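Local structure of carboxylic ester hydrolase (Aspergillus niger, 7K4O) at residues N226-E229 and K230-Y234; E355-A358 and L359-K363. The protein hydrolyses ester bonds as a fungal tannin acyl hydrolase (tannase) of the serine esterase class, probably releasing gallic acid from tannins. All coordinates share one frame; numbering follows the deposited sequence.

Overall arrangement
Both interactions are local contacts near the C-terminal end of a helix, and they come in series along the chain: interaction 1 ends helix 224-232, and interaction 2 ends helix 351-361. Their centres lie 22 Å apart and their nearest atoms about 9 Å apart, so the two do not touch. Helix 376-390 links them, packing against Val-227, Val-228 and Thr-231 of interaction 1 and Tyr-356, Ile-357 and Val-361 of interaction 2. In the sequence, both helices fall between strands 205-209 and 410-416, neighbours in the central sheet. The side chain of Tyr-356 is about 8 Å from the bound 3,4,5-trihydroxybenzoic acid and that of Asn-226 about 13 Å, so interaction 2 lies nearer the ligand pocket.

Interaction 1. Residues N226-E229 and K230-Y234; sequences NVVE and KTLDY
Residues 226-229 and 230-234 meet in a local contact at the C-terminal end of helix 224-232, where backbone bonds close the helix and a few side chains pack along its last turns. These turns are held by Lys-230 N to Asn-226 O, Thr-231 N to Val-227 O and Leu-232 N to Val-228 O. Val-227 O is gripped twice, because Thr-231 OG1 also donates to it at 2.7 Å. That hydroxyl lies anti to its own carbonyl carbon (chi1 -61°), folded back over the preceding turn, and it reaches the oxygen from above the carbonyl plane, on the face opposite the one used by Thr-231 N. One turn of the helix also separates Val-228 from Leu-232, whose side chains run side by side, CG1 of the valine 3.8 Å from CD1 of the leucine; both also touch Thr-308 of helix 300-310. Where the chain leaves the helix, the Tyr-234 carbonyl oxygen lies against Glu-229 CB (3.4 Å from that O) and CG, buried without a hydrogen-bond partner in the model. The Tyr-234 ring leads away, its OH hydrogen-bonded to Glu-240. Asp-233 takes a positive phi of 48°, which turns the chain so that Tyr-234 N reaches Glu-229 O at 3.0 Å, in the carbonyl plane. With the weak bond from Asp-233 N to Lys-230 O, this completes a Schellman motif, with Asp-233 as its C-prime residue.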
ATOM      1  N   ASN A 226      -2.073 -10.606  18.720  1.00 27.88           N
ATOM      2  CA  ASN A 226      -3.153 -11.300  19.465  1.00 31.38           C
ATOM      3  C   ASN A 226      -2.617 -12.626  20.023  1.00 34.40           C
ATOM      4  O   ASN A 226      -2.874 -12.941  21.232  1.00 35.40           O
ATOM      5  CB  ASN A 226      -4.355 -11.615  18.592  1.00 30.36           C
ATOM      6  CG  ASN A 226      -5.243 -10.465  18.190  1.00 32.12           C
ATOM      7  OD1 ASN A 226      -5.902 -10.553  17.149  1.00 32.71           O
ATOM      8  ND2 ASN A 226      -5.307  -9.411  18.987  1.00 28.09           N
ATOM      9  N   VAL A 227      -1.908 -13.408  19.217  1.00 30.79           N
ATOM     10  CA  VAL A 227      -1.477 -14.760  19.635  1.00 31.55           C
ATOM     11  C   VAL A 227      -0.314 -14.637  20.629  1.00 37.25           C
ATOM     12  O   VAL A 227      -0.217 -15.471  21.557  1.00 33.53           O
ATOM     13  CB  VAL A 227      -1.188 -15.640  18.418  1.00 31.80           C
ATOM     14  CG1 VAL A 227      -0.554 -16.944  18.827  1.00 31.49           C
ATOM     15  CG2 VAL A 227      -2.484 -15.867  17.628  1.00 32.49           C
ATOM     16  N   VAL A 228       0.515 -13.611  20.502  1.00 31.07           N
ATOM     17  CA  VAL A 228       1.585 -13.349  21.507  1.00 34.70           C
ATOM     18  C   VAL A 228       0.912 -13.084  22.860  1.00 32.62           C
ATOM     19  O   VAL A 228       1.378 -13.632  23.882  1.00 35.71           O
ATOM     20  CB  VAL A 228       2.488 -12.158  21.130  1.00 33.57           C
ATOM     21  CG1 VAL A 228       3.370 -11.750  22.307  1.00 33.50           C
ATOM     22  CG2 VAL A 228       3.353 -12.484  19.915  1.00 30.88           C
ATOM     23  N   GLU A 229      -0.089 -12.232  22.880  1.00 32.01           N
ATOM     24  CA  GLU A 229      -0.792 -11.861  24.132  1.00 34.27           C
ATOM     25  C   GLU A 229      -1.401 -13.139  24.736  1.00 41.19           C
ATOM     26  O   GLU A 229      -1.299 -13.338  25.970  1.00 38.31           O
ATOM     27  CB  GLU A 229      -1.862 -10.821  23.872  1.00 35.05           C
ATOM     28  CG  GLU A 229      -1.284  -9.476  23.491  1.00 35.21           C
ATOM     29  CD  GLU A 229      -2.272  -8.455  22.973  1.00 30.97           C
ATOM     30  OE1 GLU A 229      -3.455  -8.781  22.741  1.00 35.99           O
ATOM     31  OE2 GLU A 229      -1.849  -7.299  22.850  1.00 38.20           O
ATOM     32  N   LYS A 230      -2.042 -13.960  23.924  1.00 36.76           N
ATOM     33  CA  LYS A 230      -2.660 -15.227  24.414  1.00 40.14           C
ATOM     34  C   LYS A 230      -1.571 -16.153  24.938  1.00 41.86           C
ATOM     35  O   LYS A 230      -1.747 -16.743  26.023  1.00 43.04           O
ATOM     36  CB  LYS A 230      -3.350 -16.007  23.298  1.00 42.78           C
ATOM     37  CG  LYS A 230      -4.767 -15.606  22.947  1.00 50.67           C
ATOM     38  CD  LYS A 230      -5.220 -16.350  21.694  1.00 55.79           C
ATOM     39  CE  LYS A 230      -5.018 -17.853  21.750  1.00 48.19           C
ATOM     40  NZ  LYS A 230      -6.044 -18.466  22.613  1.00 58.19           N
ATOM     41  N   THR A 231      -0.506 -16.329  24.181  1.00 35.26           N
ATOM     42  CA  THR A 231       0.560 -17.285  24.509  1.00 35.54           C
ATOM     43  C   THR A 231       1.263 -16.887  25.828  1.00 43.96           C
ATOM     44  O   THR A 231       1.544 -17.788  26.638  1.00 38.60           O
ATOM     45  CB  THR A 231       1.566 -17.375  23.373  1.00 37.46           C
ATOM     46  OG1 THR A 231       0.886 -17.824  22.198  1.00 35.73           O
ATOM     47  CG2 THR A 231       2.676 -18.344  23.690  1.00 36.26           C
ATOM     48  N   LEU A 232       1.575 -15.609  26.031  1.00 36.74           N
ATOM     49  CA  LEU A 232       2.248 -15.114  27.255  1.00 41.14           C
ATOM     50  C   LEU A 232       1.214 -14.770  28.335  1.00 40.30           C
ATOM     51  O   LEU A 232       1.625 -14.399  29.430  1.00 43.52           O
ATOM     52  CB  LEU A 232       3.107 -13.903  26.894  1.00 39.36           C
ATOM     53  CG  LEU A 232       4.285 -14.204  25.975  1.00 42.12           C
ATOM     54  CD1 LEU A 232       4.973 -12.911  25.536  1.00 41.58           C
ATOM     55  CD2 LEU A 232       5.275 -15.184  26.616  1.00 44.66           C
ATOM     56  N   ASP A 233      -0.071 -14.900  28.032  1.00 37.66           N
ATOM     57  CA  ASP A 233      -1.216 -14.588  28.918  1.00 44.48           C
ATOM     58  C   ASP A 233      -1.018 -13.208  29.539  1.00 46.91           C
ATOM     59  O   ASP A 233      -1.005 -13.090  30.767  1.00 41.49           O
ATOM     60  CB  ASP A 233      -1.380 -15.650  30.016  1.00 48.97           C
ATOM     61  CG  ASP A 233      -2.679 -15.498  30.801  1.00 53.95           C
ATOM     62  OD1 ASP A 233      -3.680 -15.016  30.225  1.00 51.17           O
ATOM     63  OD2 ASP A 233      -2.685 -15.833  31.995  1.00 61.18           O
ATOM     64  N   TYR A 234      -0.842 -12.171  28.726  1.00 38.09           N
ATOM     65  CA  TYR A 234      -0.821 -10.776  29.211  1.00 36.00           C
ATOM     66  C   TYR A 234      -1.388  -9.856  28.129  1.00 41.34           C
ATOM     67  O   TYR A 234      -0.920  -9.909  26.998  1.00 40.14           O
ATOM     68  CB  TYR A 234       0.596 -10.360  29.578  1.00 37.68           C
ATOM     69  CG  TYR A 234       0.630  -8.946  30.095  1.00 44.06           C
ATOM     70  CD1 TYR A 234       0.096  -8.626  31.337  1.00 46.28           C
ATOM     71  CD2 TYR A 234       1.167  -7.920  29.343  1.00 43.44           C
ATOM     72  CE1 TYR A 234       0.109  -7.328  31.818  1.00 44.63           C
ATOM     73  CE2 TYR A 234       1.214  -6.619  29.814  1.00 46.94           C
ATOM     74  CZ  TYR A 234       0.670  -6.320  31.047  1.00 48.90           C
ATOM     75  OH  TYR A 234       0.737  -5.037  31.480  1.00 49.93           O
TER

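Interaction 2. Residues E355-A358 and L359-K363; sequences EYIA and LLVDK. With NAG (2-acetamido-2-deoxy-beta-D-glucopyranose), chain E.
A widened, pi-type turn at the C-terminal end of helix 351-361 brings Val-361 over the ring of Tyr-356. Val-361 CG2 sits above one face in a CH-pi contact, 4.0 Å from the ring centroid and displaced toward the rim. With CG anti to the backbone N (chi1 169°), the Tyr-356 ring swings toward the following turn, where Leu-360 CD1 lies at its edge, in plane. Leu-360 CB is 3.8 Å from Tyr-356 CE1. The same CG2 of Val-361 also packs alongside Ile-357 CD1. Trp-215 meets the tyrosine ring steeply, and Tyr-390 of helix 376-390 touches it as well. The backbone records the change of pitch: Leu-359 N and Leu-360 N keep the alpha-helical spacing, to Glu-355 O and Tyr-356 O. Val-361 N is shared between a bent four-residue bond to Ile-357 O, from above its carbonyl plane, and a weak five-residue bond to Tyr-356 O. Asp-362 N then makes a five-residue bond to Ile-357 O at 2.8 Å, almost straight at the hydrogen (176°). The Asp-362 side chain crosses that of Ile-357 at a slant, OD2 3.8 Å from CG2 of the isoleucine, and its CB approaches O5 of the N-acetylglucosamine. Lys-363 NZ folds back to donate to Leu-360 O and forms a salt bridge with Glu-389.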
ATOM      1  N   GLU A 355     -10.597 -11.268   9.303  1.00 24.49           N
ATOM      2  CA  GLU A 355     -11.371 -11.282   8.055  1.00 23.83           C
ATOM      3  C   GLU A 355     -10.693 -12.235   7.053  1.00 20.90           C
ATOM      4  O   GLU A 355     -11.426 -12.917   6.285  1.00 23.23           O
ATOM      5  CB  GLU A 355     -11.511  -9.888   7.452  1.00 25.58           C
ATOM      6  CG  GLU A 355     -12.224  -9.914   6.098  1.00 23.87           C
ATOM      7  CD  GLU A 355     -12.897  -8.639   5.674  1.00 28.46           C
ATOM      8  OE1 GLU A 355     -12.626  -7.585   6.281  1.00 28.79           O
ATOM      9  OE2 GLU A 355     -13.725  -8.704   4.749  1.00 29.02           O
ATOM     10  N   TYR A 356      -9.379 -12.216   6.904  1.00 24.05           N
ATOM     11  CA  TYR A 356      -8.681 -13.120   5.970  1.00 22.54           C
ATOM     12  C   TYR A 356      -9.071 -14.585   6.296  1.00 23.45           C
ATOM     13  O   TYR A 356      -9.506 -15.330   5.396  1.00 23.20           O
ATOM     14  CB  TYR A 356      -7.178 -12.942   5.973  1.00 23.62           C
ATOM     15  CG  TYR A 356      -6.465 -14.034   5.223  1.00 21.97           C
ATOM     16  CD1 TYR A 356      -6.723 -14.237   3.889  1.00 22.02           C
ATOM     17  CD2 TYR A 356      -5.562 -14.890   5.820  1.00 22.84           C
ATOM     18  CE1 TYR A 356      -6.135 -15.278   3.181  1.00 22.73           C
ATOM     19  CE2 TYR A 356      -4.894 -15.872   5.104  1.00 23.99           C
ATOM     20  CZ  TYR A 356      -5.177 -16.073   3.769  1.00 22.96           C
ATOM     21  OH  TYR A 356      -4.595 -17.092   3.066  1.00 23.56           O
ATOM     22  N   ILE A 357      -8.936 -14.973   7.551  1.00 24.28           N
ATOM     23  CA  ILE A 357      -9.254 -16.389   7.927  1.00 25.37           C
ATOM     24  C   ILE A 357     -10.722 -16.682   7.647  1.00 25.06           C
ATOM     25  O   ILE A 357     -11.035 -17.717   7.011  1.00 26.62           O
ATOM     26  CB  ILE A 357      -8.839 -16.695   9.373  1.00 26.41           C
ATOM     27  CG1 ILE A 357      -7.345 -16.458   9.592  1.00 25.06           C
ATOM     28  CG2 ILE A 357      -9.280 -18.117   9.755  1.00 27.23           C
ATOM     29  CD1 ILE A 357      -6.404 -17.099   8.596  1.00 27.19           C
ATOM     30  N   ALA A 358     -11.632 -15.822   8.088  1.00 24.24           N
ATOM     31  CA  ALA A 358     -13.078 -16.084   7.936  1.00 24.45           C
ATOM     32  C   ALA A 358     -13.475 -16.104   6.453  1.00 24.06           C
ATOM     33  O   ALA A 358     -14.301 -16.942   6.043  1.00 24.79           O
ATOM     34  CB  ALA A 358     -13.889 -15.085   8.715  1.00 26.72           C
ATOM     35  N   LEU A 359     -12.981 -15.149   5.644  1.00 23.32           N
ATOM     36  CA  LEU A 359     -13.469 -14.930   4.269  1.00 23.31           C
ATOM     37  C   LEU A 359     -12.768 -15.865   3.268  1.00 21.44           C
ATOM     38  O   LEU A 359     -13.437 -16.364   2.377  1.00 23.83           O
ATOM     39  CB  LEU A 359     -13.197 -13.483   3.857  1.00 25.88           C
ATOM     40  CG  LEU A 359     -13.812 -13.074   2.526  1.00 24.80           C
ATOM     41  CD1 LEU A 359     -15.325 -13.039   2.594  1.00 28.74           C
ATOM     42  CD2 LEU A 359     -13.191 -11.749   2.106  1.00 25.92           C
ATOM     43  N   LEU A 360     -11.449 -15.984   3.334  1.00 23.01           N
ATOM     44  CA  LEU A 360     -10.680 -16.600   2.252  1.00 22.66           C
ATOM     45  C   LEU A 360     -10.074 -17.948   2.664  1.00 23.49           C
ATOM     46  O   LEU A 360      -9.598 -18.651   1.801  1.00 24.25           O
ATOM     47  CB  LEU A 360      -9.629 -15.614   1.766  1.00 23.55           C
ATOM     48  CG  LEU A 360     -10.196 -14.454   0.945  1.00 23.06           C
ATOM     49  CD1 LEU A 360      -9.159 -13.349   0.887  1.00 25.02           C
ATOM     50  CD2 LEU A 360     -10.568 -14.931  -0.443  1.00 25.53           C
ATOM     51  N   VAL A 361     -10.087 -18.296   3.939  1.00 25.68           N
ATOM     52  CA  VAL A 361      -9.652 -19.634   4.391  1.00 26.62           C
ATOM     53  C   VAL A 361     -10.899 -20.460   4.708  1.00 27.85           C
ATOM     54  O   VAL A 361     -11.162 -21.459   4.006  1.00 27.71           O
ATOM     55  CB  VAL A 361      -8.675 -19.528   5.564  1.00 28.05           C
ATOM     56  CG1 VAL A 361      -8.295 -20.939   6.034  1.00 30.34           C
ATOM     57  CG2 VAL A 361      -7.432 -18.721   5.192  1.00 27.83           C
ATOM     58  N   ASP A 362     -11.708 -20.014   5.652  1.00 25.85           N
ATOM     59  CA  ASP A 362     -12.951 -20.731   6.063  1.00 27.74           C
ATOM     60  C   ASP A 362     -14.081 -20.492   5.072  1.00 27.08           C
ATOM     61  O   ASP A 362     -15.050 -21.304   4.981  1.00 28.26           O
ATOM     62  CB  ASP A 362     -13.365 -20.286   7.458  1.00 29.47           C
ATOM     63  CG  ASP A 362     -12.368 -20.657   8.559  1.00 29.77           C
ATOM     64  OD1 ASP A 362     -11.445 -21.442   8.320  1.00 35.11           O
ATOM     65  OD2 ASP A 362     -12.512 -20.082   9.656  1.00 35.39           O
ATOM     66  N   LYS A 363     -14.056 -19.355   4.371  1.00 25.17           N
ATOM     67  CA  LYS A 363     -15.055 -19.006   3.341  1.00 25.46           C
ATOM     68  C   LYS A 363     -16.470 -18.971   3.927  1.00 24.28           C
ATOM     69  O   LYS A 363     -17.440 -19.326   3.241  1.00 28.10           O
ATOM     70  CB  LYS A 363     -14.918 -19.931   2.140  1.00 28.55           C
ATOM     71  CG  LYS A 363     -13.530 -19.904   1.502  1.00 30.05           C
ATOM     72  CD  LYS A 363     -13.340 -20.995   0.474  1.00 33.64           C
ATOM     73  CE  LYS A 363     -11.990 -21.060  -0.212  1.00 37.03           C
ATOM     74  NZ  LYS A 363     -10.837 -21.358   0.686  1.00 37.06           N
TER
HETATM   75  C1  NAG E   1     -16.633 -21.686   9.241  0.75 27.50           C
HETATM   76  C2  NAG E   1     -17.466 -22.438  10.334  0.93 34.89           C
HETATM   77  C3  NAG E   1     -16.569 -23.069  11.350  0.85 37.49           C
HETATM   78  C4  NAG E   1     -15.619 -24.035  10.601  1.00 43.71           C
HETATM   79  C5  NAG E   1     -14.873 -23.260   9.523  0.89 36.98           C
HETATM   80  C6  NAG E   1     -14.073 -24.230   8.659  0.93 46.27           C
HETATM   81  C7  NAG E   1     -19.673 -21.400  10.665  1.00 45.53           C
HETATM   82  C8  NAG E   1     -20.405 -20.323  11.399  0.71 45.12           C
HETATM   83  N2  NAG E   1     -18.383 -21.479  10.928  0.94 38.06           N
HETATM   84  O3  NAG E   1     -17.520 -23.742  12.174  0.88 41.06           O
HETATM   85  O4  NAG E   1     -14.569 -24.499  11.462  0.96 53.39           O
HETATM   86  O5  NAG E   1     -15.779 -22.627   8.683  0.76 28.25           O
HETATM   87  O6  NAG E   1     -14.889 -24.867   7.646  0.77 46.11           O
HETATM   88  O7  NAG E   1     -20.246 -22.168   9.940  1.00 54.38           O